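Local coordinates for 1-carboxybiuret hydrolase subunit AtzE (Pseudomonas sp., PDB 6C62), which hydrolyses 1-carboxybiuret to urea-1,3-dicarboxylate and ammonia, a step in the bacterial breakdown of atrazine, at residues Gly68-Val73 with Gln162-Leu167; Ser169-Ser174 with Pro201-Ile206; Asp266-Ala271 with Ile368-Pro373. One frame throughout, in Å; residues are numbered along the deposited sequence.

Contact 1. Residues Gly68-Val73 with Gln162-Leu167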
# COMPACT_ATOMS: atom_id res chain seq x y z
N GLY A 68 9.21 38.48 -7.77
CA GLY A 68 8.15 39.46 -7.65
C GLY A 68 6.78 39.00 -8.09
O GLY A 68 5.82 39.77 -8.01
N LEU A 69 6.65 37.76 -8.55
CA LEU A 69 5.38 37.25 -9.13
C LEU A 69 4.39 36.95 -8.01
O LEU A 69 4.67 36.17 -7.13
CB LEU A 69 5.63 36.00 -9.96
CG LEU A 69 4.41 35.50 -10.74
CD1 LEU A 69 4.17 36.34 -11.97
CD2 LEU A 69 4.53 34.08 -11.17
N PRO A 70 3.24 37.62 -8.01
CA PRO A 70 2.25 37.24 -6.99
C PRO A 70 1.58 35.90 -7.20
O PRO A 70 1.37 35.46 -8.36
CB PRO A 70 1.18 38.33 -7.13
CG PRO A 70 1.83 39.43 -7.87
CD PRO A 70 2.79 38.77 -8.79
N TYR A 71 1.24 35.24 -6.10
CA TYR A 71 0.55 33.93 -6.15
C TYR A 71 -0.27 33.75 -4.88
O TYR A 71 -0.11 34.53 -3.89
CB TYR A 71 1.51 32.77 -6.36
CG TYR A 71 2.33 32.38 -5.19
CD1 TYR A 71 3.40 33.18 -4.77
CD2 TYR A 71 2.07 31.22 -4.46
CE1 TYR A 71 4.18 32.81 -3.72
CE2 TYR A 71 2.87 30.84 -3.39
CZ TYR A 71 3.93 31.61 -3.02
OH TYR A 71 4.73 31.31 -1.89
N ALA A 72 -1.21 32.84 -4.97
CA ALA A 72 -1.98 32.42 -3.80
C ALA A 72 -2.16 30.93 -3.81
O ALA A 72 -1.96 30.26 -4.85
CB ALA A 72 -3.29 33.15 -3.75
N VAL A 73 -2.52 30.36 -2.65
CA VAL A 73 -2.59 28.87 -2.53
C VAL A 73 -3.91 28.38 -1.95
O VAL A 73 -4.47 29.01 -1.04
CB VAL A 73 -1.40 28.34 -1.69
CG1 VAL A 73 -0.08 28.80 -2.35
CG2 VAL A 73 -1.45 28.82 -0.25
N GLN A 162 -6.75 38.37 -10.28
CA GLN A 162 -6.22 38.71 -8.94
C GLN A 162 -4.75 38.29 -8.81
O GLN A 162 -3.95 39.03 -8.26
CB GLN A 162 -7.05 38.08 -7.82
CG GLN A 162 -8.51 38.59 -7.75
CD GLN A 162 -9.44 37.70 -6.93
OE1 GLN A 162 -9.03 36.62 -6.52
NE2 GLN A 162 -10.66 38.15 -6.66
N VAL A 163 -4.43 37.08 -9.25
CA VAL A 163 -3.06 36.61 -9.33
C VAL A 163 -2.83 35.86 -10.62
O VAL A 163 -3.76 35.34 -11.20
CB VAL A 163 -2.67 35.67 -8.12
CG1 VAL A 163 -2.66 36.47 -6.84
CG2 VAL A 163 -3.62 34.52 -7.97
N PRO A 164 -1.58 35.83 -11.10
CA PRO A 164 -1.22 35.12 -12.31
C PRO A 164 -0.94 33.59 -12.11
O PRO A 164 -0.90 32.87 -13.08
CB PRO A 164 0.06 35.82 -12.76
CG PRO A 164 0.71 36.26 -11.49
CD PRO A 164 -0.46 36.68 -10.61
N LEU A 165 -0.74 33.14 -10.86
CA LEU A 165 -0.34 31.78 -10.50
C LEU A 165 -1.05 31.42 -9.22
O LEU A 165 -1.17 32.25 -8.30
CB LEU A 165 1.17 31.76 -10.25
CG LEU A 165 1.80 30.50 -9.62
CD1 LEU A 165 1.68 29.29 -10.54
CD2 LEU A 165 3.28 30.76 -9.34
N SER A 166 -1.57 30.19 -9.16
CA SER A 166 -2.00 29.66 -7.89
C SER A 166 -1.61 28.20 -7.75
O SER A 166 -1.19 27.56 -8.72
CB SER A 166 -3.51 29.84 -7.70
OG SER A 166 -4.20 29.13 -8.70
N LEU A 167 -1.71 27.70 -6.52
CA LEU A 167 -1.56 26.26 -6.25
C LEU A 167 -2.87 25.64 -5.88
O LEU A 167 -3.62 26.22 -5.14
CB LEU A 167 -0.53 26.00 -5.17
CG LEU A 167 0.87 26.48 -5.41
CD1 LEU A 167 1.81 25.91 -4.38
CD2 LEU A 167 1.37 26.15 -6.81
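V73 and L167 lie side by side and point the same way, from neighbouring parallel strands of the central sheet. V73 CG1 meets L167 CG at 4.0 Å and is about as near to L167 CB and CD1, so a single methyl rests along the leucine stem. One step back on this face, L165 CG comes up to Y71 CB. The tyrosine ring takes no part: with CG between the backbone N and the carbonyl carbon (chi1 75°), it swings off L165 toward V104 and L107 of helix 102-109. At the start of the pair L69 crosses L165 at about a right angle, CD2 to CD2 4.0 Å. L69 also slides past P164 in the opposite direction, and its CD1 is pressed tightly on P164 CG (3.5 Å). A72 and S166 turn to the opposite face; there V163, in the loop before the strand, brings CG2 to 4.4 Å from A72 CB, and S166 OG is bonded to S154 O. The sound backbone bond is at A72, whose O accepts L167 N at 3.1 Å in the carbonyl plane (N-H...O 153°). S166 CA adds a CA-H...O contact to A72 O, whereas A72 N to L165 O, at 3.4 Å, is weak. Toward P70 the ladder fails: P70 O stands 3.1 Å from P164 CD. Parallel pairing thus tightens toward V73, the residue before K74, a charge-relay lysine by similarity, while the opposite end depends on apolar packing and leaves P70 O buried without a polar partner in the model, probably at some cost.

Contact 2. Residues Ser169-Ser174 with Pro201-Ile206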
# COMPACT_ATOMS: atom_id res chain seq x y z
N SER A 169 -4.89 21.37 -5.55
CA SER A 169 -4.73 19.94 -5.42
C SER A 169 -5.68 19.26 -6.36
O SER A 169 -6.71 19.82 -6.76
CB SER A 169 -4.90 19.43 -3.97
OG SER A 169 -6.25 19.32 -3.56
N ASP A 170 -5.30 18.04 -6.74
CA ASP A 170 -6.05 17.22 -7.67
C ASP A 170 -5.92 15.74 -7.27
O ASP A 170 -4.85 15.14 -7.36
CB ASP A 170 -5.53 17.47 -9.13
CG ASP A 170 -6.45 16.84 -10.21
OD1 ASP A 170 -6.84 15.67 -10.04
OD2 ASP A 170 -6.76 17.51 -11.23
N THR A 171 -7.02 15.17 -6.81
CA THR A 171 -7.06 13.78 -6.47
C THR A 171 -7.76 13.02 -7.59
O THR A 171 -7.16 12.10 -8.17
CB THR A 171 -7.76 13.61 -5.12
OG1 THR A 171 -7.04 14.36 -4.17
CG2 THR A 171 -7.74 12.17 -4.65
N ASN A 172 -8.98 13.44 -7.89
CA ASN A 172 -9.80 12.86 -8.94
C ASN A 172 -10.24 13.90 -9.98
O ASN A 172 -11.15 13.63 -10.77
CB ASN A 172 -11.04 12.28 -8.28
CG ASN A 172 -10.70 11.12 -7.33
OD1 ASN A 172 -10.07 10.14 -7.75
ND2 ASN A 172 -11.10 11.24 -6.05
N GLY A 173 -9.62 15.07 -9.97
CA GLY A 173 -9.95 16.14 -10.90
C GLY A 173 -9.83 17.56 -10.43
O GLY A 173 -10.04 18.47 -11.21
N SER A 174 -9.48 17.79 -9.21
CA SER A 174 -9.65 19.09 -8.60
C SER A 174 -8.74 20.25 -9.02
O SER A 174 -8.94 21.36 -8.52
CB SER A 174 -9.65 18.92 -7.07
OG SER A 174 -10.92 18.38 -6.72
N PRO A 201 -4.08 16.47 3.91
CA PRO A 201 -4.39 15.43 2.94
C PRO A 201 -5.87 15.05 2.81
O PRO A 201 -6.75 15.49 3.60
CB PRO A 201 -3.61 14.23 3.45
CG PRO A 201 -3.65 14.39 4.90
CD PRO A 201 -3.64 15.88 5.18
N PHE A 202 -6.15 14.33 1.74
CA PHE A 202 -7.52 13.85 1.46
C PHE A 202 -7.40 12.34 1.27
O PHE A 202 -7.88 11.57 2.10
CB PHE A 202 -8.08 14.63 0.27
CG PHE A 202 -9.40 14.14 -0.28
CD1 PHE A 202 -10.41 13.62 0.59
CD2 PHE A 202 -9.65 14.22 -1.64
CE1 PHE A 202 -11.62 13.17 0.09
CE2 PHE A 202 -10.90 13.76 -2.17
CZ PHE A 202 -11.87 13.25 -1.30
N VAL A 203 -6.75 11.92 0.20
CA VAL A 203 -6.55 10.48 -0.13
C VAL A 203 -5.05 10.28 -0.29
O VAL A 203 -4.45 10.67 -1.29
CB VAL A 203 -7.29 10.11 -1.42
CG1 VAL A 203 -7.15 8.62 -1.77
CG2 VAL A 203 -8.74 10.55 -1.36
N HIS A 204 -4.41 9.67 0.68
CA HIS A 204 -2.97 9.45 0.63
C HIS A 204 -2.55 8.70 -0.66
O HIS A 204 -1.50 9.00 -1.26
CB HIS A 204 -2.54 8.61 1.86
CG HIS A 204 -2.73 9.30 3.17
ND1 HIS A 204 -3.17 8.63 4.31
CD2 HIS A 204 -2.44 10.57 3.55
CE1 HIS A 204 -3.16 9.50 5.32
NE2 HIS A 204 -2.74 10.68 4.88
N SER A 205 -3.37 7.75 -1.09
CA SER A 205 -3.05 6.95 -2.27
C SER A 205 -3.21 7.69 -3.63
O SER A 205 -2.82 7.15 -4.68
CB SER A 205 -3.96 5.69 -2.32
OG SER A 205 -3.67 4.70 -1.34
N ILE A 206 -3.86 8.87 -3.65
CA ILE A 206 -4.16 9.52 -4.93
C ILE A 206 -3.92 11.02 -5.01
O ILE A 206 -3.86 11.56 -6.12
CB ILE A 206 -5.63 9.20 -5.39
CG1 ILE A 206 -6.03 7.71 -5.18
CG2 ILE A 206 -5.82 9.50 -6.86
CD1 ILE A 206 -7.49 7.45 -5.50
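The turn that leaves strand 165-170 and leads to S174, by similarity the acyl-ester nucleophile, is packed through T171 against the loop 201-206. With chi1 -59° T171 puts OG1 beside its backbone N and CG2 anti to that N, which sends the methyl into the loop, 3.7 Å from I206 CB and 3.8 Å from V203 CG2; the threonine and isoleucine side chains cross at about a right angle. I206 CG2 sits 3.2 Å from T171 O. T171 OG1 comes to the edge of the F202 ring, near the ring plane, 3.6 Å from CD2. One face of that ring is covered by V203 CG2, 3.7 Å above the plane and over its centre. No hydrogen bond joins the two segments directly. D207, the next residue after I206, bridges them instead: OD1 bonds T171 OG1 and OD2 bonds F202 N. From the end of the strand D170 OD1 reaches over the turn to G173 N in a weak bond (2.8 Å, N-H...O 118°), and D170 OD2 forms a salt bridge with R176. S174 OG is bonded to S150 N; S169 OG bonds K74 NZ as a neighbour of the lysine. S174, S150 and K74 match the Ser-Ser-Lys catalytic triad of the amidase signature family, roles assigned here by similarity.

Contact 3. Residues Asp266-Ala271 with Ile368-Pro373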
# COMPACT_ATOMS: atom_id res chain seq x y z
N ASP A 266 -18.55 9.20 -24.83
CA ASP A 266 -19.87 8.94 -24.23
C ASP A 266 -20.21 9.90 -23.07
O ASP A 266 -21.39 10.20 -22.85
CB ASP A 266 -19.93 7.55 -23.62
CG ASP A 266 -19.79 6.40 -24.65
OD1 ASP A 266 -19.79 6.64 -25.89
OD2 ASP A 266 -19.55 5.23 -24.16
N ASN A 267 -19.19 10.31 -22.28
CA ASN A 267 -19.42 11.21 -21.17
C ASN A 267 -19.05 12.68 -21.49
O ASN A 267 -18.86 13.50 -20.59
CB ASN A 267 -18.70 10.69 -19.94
CG ASN A 267 -19.25 9.36 -19.48
OD1 ASN A 267 -20.31 9.28 -18.88
ND2 ASN A 267 -18.55 8.29 -19.80
N ALA A 268 -19.01 13.04 -22.75
CA ALA A 268 -18.69 14.38 -23.18
C ALA A 268 -19.87 14.98 -23.91
O ALA A 268 -20.37 14.39 -24.89
CB ALA A 268 -17.49 14.34 -24.10
N GLY A 269 -20.36 16.12 -23.45
CA GLY A 269 -21.40 16.84 -24.16
C GLY A 269 -20.90 17.47 -25.45
O GLY A 269 -19.70 17.44 -25.78
N PRO A 270 -21.81 18.11 -26.21
CA PRO A 270 -21.43 18.65 -27.55
C PRO A 270 -20.31 19.71 -27.50
O PRO A 270 -19.41 19.69 -28.34
CB PRO A 270 -22.72 19.31 -28.03
CG PRO A 270 -23.81 18.56 -27.33
CD PRO A 270 -23.26 18.25 -25.94
N ALA A 271 -20.35 20.62 -26.53
CA ALA A 271 -19.22 21.58 -26.40
C ALA A 271 -17.87 20.94 -26.05
O ALA A 271 -16.82 21.34 -26.59
CB ALA A 271 -19.54 22.66 -25.39
N ILE A 368 -5.59 12.93 -25.92
CA ILE A 368 -6.45 14.08 -25.69
C ILE A 368 -7.85 13.67 -25.26
O ILE A 368 -8.50 12.80 -25.86
CB ILE A 368 -6.62 14.87 -27.00
CG1 ILE A 368 -5.27 15.24 -27.57
CG2 ILE A 368 -7.42 16.14 -26.72
CD1 ILE A 368 -5.45 15.81 -28.98
N ALA A 369 -8.34 14.34 -24.24
CA ALA A 369 -9.71 14.18 -23.78
C ALA A 369 -10.27 15.49 -23.29
O ALA A 369 -9.53 16.42 -23.03
CB ALA A 369 -9.72 13.15 -22.65
N PRO A 370 -11.60 15.57 -23.11
CA PRO A 370 -12.11 16.78 -22.49
C PRO A 370 -11.85 16.73 -21.00
O PRO A 370 -11.68 15.65 -20.43
CB PRO A 370 -13.62 16.75 -22.80
CG PRO A 370 -13.89 15.46 -23.57
CD PRO A 370 -12.66 14.59 -23.41
N ALA A 371 -11.77 17.90 -20.40
CA ALA A 371 -11.59 18.01 -18.95
C ALA A 371 -12.86 17.84 -18.14
O ALA A 371 -12.83 17.32 -17.00
CB ALA A 371 -10.94 19.34 -18.62
N THR A 372 -13.98 18.35 -18.64
CA THR A 372 -15.25 18.24 -17.95
C THR A 372 -16.32 17.92 -19.00
O THR A 372 -16.10 18.22 -20.19
CB THR A 372 -15.63 19.57 -17.23
OG1 THR A 372 -15.49 20.67 -18.14
CG2 THR A 372 -14.78 19.79 -16.04
N PRO A 373 -17.43 17.26 -18.61
CA PRO A 373 -18.46 16.87 -19.59
C PRO A 373 -19.22 18.05 -20.18
O PRO A 373 -19.63 17.98 -21.32
CB PRO A 373 -19.40 15.97 -18.81
CG PRO A 373 -18.80 15.78 -17.48
CD PRO A 373 -17.73 16.79 -17.26
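P373 O accepts the backbone N-H of G269 at 2.9 Å, the one hydrogen bond joining these segments. The donor lies in the carbonyl plane on a lone pair (C=O...N 144°), and the N-H...O angle is 153°. G269 is the N-cap residue of helix 270-283, which P270 begins, so the carbonyl fastens the chain just ahead of the helix; G269 has no side chain to crowd P373 O, which lies close on that side. A second carbonyl faces the other way across the contact: N267 O stands 3.1 Å from P373 CB and 3.9 Å from CG, set obliquely off the CB corner of the proline ring. It is buried there and has no polar partner in the model. Beside it A268 CB meets P370 CG at 3.8 Å, methyl against ring methylene. P370 also reaches A272 and V276, so its ring packs at once on A268 and on the first two turns of helix 270-283. The bend of 266-271 is held from further sides. N267 CG lies beside its own backbone N (chi1 -64°), and ND2 bonds back to W263 O in the preceding short helix, while N387 ND2 is bonded to both D266 O and A268 O. On the strand side P370 O accepts Q429 NE2. The bend belongs to a beta-alpha-beta crossover: strand 257-260 runs through it into helix 270-283 and on to parallel strand 288-289. Strand 366-370 lies beside 257-260, also parallel, a layout typical of the layered alpha/beta amidase fold.

All three contacts reach the one mixed central sheet, and they follow one another along the chain, each closing before the next opens. Contact 1 and contact 2 share strand 165-170: the first uses its beginning, the second its end and the turn beyond, with centres 21 Å apart. Contact 3 stands at the other wing, where strand 366-370 neighbours 257-260; its centre is 29 Å from contact 1 and 21 Å from contact 2. Contacts 2 and 3 come within about 7 Å at their nearest atoms without touching. Strand 165-170 thus leads from the sheet pairing of contact 1 into the turn of contact 2, which carries the presumed catalytic serine, while contact 3 is structural packing away from the annotated sites.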